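Penicillin-binding protein activator LpoB (Escherichia coli, PDB 4Q6Z) probably regulates peptidoglycan synthesis as an outer-membrane lipoprotein that interacts with penicillin-binding protein 1B and is essential for that synthase to function. Local coordinates at residues A[5-10]-A[42-47]. Sequence-based numbering, arbitrary orientation.
Sequences GAMQPM and AEATET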
loop_
_atom_site.group_PDB
_atom_site.type_symbol
_atom_site.label_atom_id
_atom_site.label_comp_id
_atom_site.label_asym_id
_atom_site.label_seq_id
_atom_site.Cartn_x
_atom_site.Cartn_y
_atom_site.Cartn_z
ATOM N N GLY A 5 -10.440 -0.338 11.433
ATOM C CA GLY A 5 -11.292 0.811 11.712
ATOM C C GLY A 5 -10.632 2.111 11.329
ATOM O O GLY A 5 -11.317 3.110 11.152
ATOM N N ALA A 6 -9.301 2.092 11.232
ATOM C CA ALA A 6 -8.528 3.198 10.628
ATOM C C ALA A 6 -8.468 3.158 9.096
ATOM O O ALA A 6 -8.449 4.198 8.440
ATOM C CB ALA A 6 -7.125 3.225 11.193
ATOM N N MET A 7 -8.463 1.952 8.541
ATOM C CA MET A 7 -8.174 1.742 7.124
ATOM C C MET A 7 -9.418 1.895 6.271
ATOM O O MET A 7 -9.373 2.548 5.233
ATOM C CB MET A 7 -7.551 0.368 6.901
ATOM C CG MET A 7 -6.101 0.309 7.343
ATOM S SD MET A 7 -5.356 -1.329 7.231
ATOM C CE MET A 7 -3.630 -0.986 7.494
ATOM N N GLN A 8 -10.524 1.301 6.711
ATOM C CA GLN A 8 -11.808 1.398 5.974
ATOM C C GLN A 8 -12.216 2.838 5.633
ATOM O O GLN A 8 -12.636 3.101 4.505
ATOM C CB GLN A 8 -12.967 0.728 6.744
ATOM C CG GLN A 8 -13.012 -0.787 6.644
ATOM C CD GLN A 8 -13.350 -1.293 5.251
ATOM O OE1 GLN A 8 -13.679 -0.525 4.345
ATOM N NE2 GLN A 8 -13.254 -2.599 5.070
ATOM N N PRO A 9 -12.139 3.760 6.618
ATOM C CA PRO A 9 -12.416 5.171 6.300
ATOM C C PRO A 9 -11.430 5.748 5.296
ATOM O O PRO A 9 -11.826 6.543 4.462
ATOM C CB PRO A 9 -12.276 5.907 7.648
ATOM C CG PRO A 9 -11.934 4.888 8.674
ATOM C CD PRO A 9 -11.945 3.522 8.063
ATOM N N MET A 10 -10.164 5.352 5.394
ATOM C CA MET A 10 -9.116 5.865 4.506
ATOM C C MET A 10 -9.233 5.352 3.077
ATOM O O MET A 10 -9.117 6.128 2.135
ATOM C CB MET A 10 -7.725 5.524 5.043
ATOM C CG MET A 10 -7.280 6.459 6.146
ATOM S SD MET A 10 -5.512 6.346 6.471
ATOM C CE MET A 10 -5.715 5.392 7.958
ATOM N N ALA A 42 2.896 -7.300 9.037
ATOM C CA ALA A 42 2.095 -8.256 8.287
ATOM C C ALA A 42 0.604 -8.209 8.643
ATOM O O ALA A 42 -0.249 -8.366 7.746
ATOM C CB ALA A 42 2.640 -9.657 8.466
ATOM N N GLU A 43 0.274 -8.032 9.924
ATOM C CA GLU A 43 -1.155 -7.964 10.327
ATOM C C GLU A 43 -1.794 -6.727 9.691
ATOM O O GLU A 43 -2.870 -6.801 9.092
ATOM C CB GLU A 43 -1.349 -8.002 11.857
ATOM C CG GLU A 43 -0.773 -9.259 12.530
ATOM C CD GLU A 43 -1.739 -10.452 12.526
ATOM O OE1 GLU A 43 -2.551 -10.575 11.577
ATOM O OE2 GLU A 43 -1.677 -11.287 13.462
ATOM N N ALA A 44 -1.070 -5.615 9.762
ATOM C CA ALA A 44 -1.476 -4.379 9.110
ATOM C C ALA A 44 -1.623 -4.563 7.595
ATOM O O ALA A 44 -2.660 -4.227 7.013
ATOM C CB ALA A 44 -0.485 -3.269 9.422
ATOM N N THR A 45 -0.583 -5.098 6.963
ATOM C CA THR A 45 -0.613 -5.333 5.510
ATOM C C THR A 45 -1.818 -6.171 5.095
ATOM O O THR A 45 -2.572 -5.764 4.211
ATOM C CB THR A 45 0.670 -6.000 4.984
ATOM O OG1 THR A 45 1.810 -5.376 5.564
ATOM C CG2 THR A 45 0.761 -5.843 3.487
ATOM N N GLU A 46 -2.008 -7.327 5.725
ATOM C CA GLU A 46 -3.091 -8.210 5.316
ATOM C C GLU A 46 -4.446 -7.501 5.428
ATOM O O GLU A 46 -5.294 -7.590 4.521
ATOM C CB GLU A 46 -3.050 -9.505 6.138
ATOM C CG GLU A 46 -4.165 -10.548 5.857
ATOM C CD GLU A 46 -4.413 -10.828 4.364
ATOM O OE1 GLU A 46 -3.459 -11.222 3.647
ATOM O OE2 GLU A 46 -5.573 -10.655 3.901
ATOM N N THR A 47 -4.645 -6.790 6.529
ATOM C CA THR A 47 -5.904 -6.070 6.749
ATOM C C THR A 47 -6.151 -5.072 5.620
ATOM O O THR A 47 -7.282 -4.908 5.136
ATOM C CB THR A 47 -5.883 -5.324 8.095
ATOM O OG1 THR A 47 -5.141 -6.093 9.046
ATOM C CG2 THR A 47 -7.277 -5.127 8.618
#
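Met7 reaches helix 41-53 because its CG points opposite its own carbonyl carbon, on the side of the backbone N (chi1 -75°), and the rest of the chain runs almost straight out (chi2 175°, chi3 169°). This extended thioether bridges two helices whose nearest CA atoms, those of Met7 and Thr47, are 8.1 Å apart. The sulfur and its terminal methyl do the touching: Met7 SD lies 4.1 Å from Thr47 CB, the thioether passing roughly perpendicular to the threonine side chain, while CE extends farther to meet the preceding turn of the helix. There Met7 CE sits 3.4 Å from the backbone O of Ala44. The same methyl also makes an apolar contact with the CB of Ala44.

Within helix 41-53 the backbone O of Glu43 accepts a hydrogen bond from Thr47 N at 3.1 Å, and it is the beta carbon of Thr47 that the sulfur meets. Met7 also packs on Leu113 and Met115 of strand 111-119, so its side chain touches both the mixed sheet of this C-terminal domain and helix 41-53. Trp3 on Ala44 and Asn4 on Thr47 continue the helix-helix interface toward the start of helix 3-15. With an alanine at Met7, helix 41-53 would probably lose the bridge to segment 5-10, opening a gap beside Ala44 and Thr47. No hydrogen bond or salt bridge joins the two segments, which implies that their association here rests on van der Waals contact through a single flexible, weakly polar thioether.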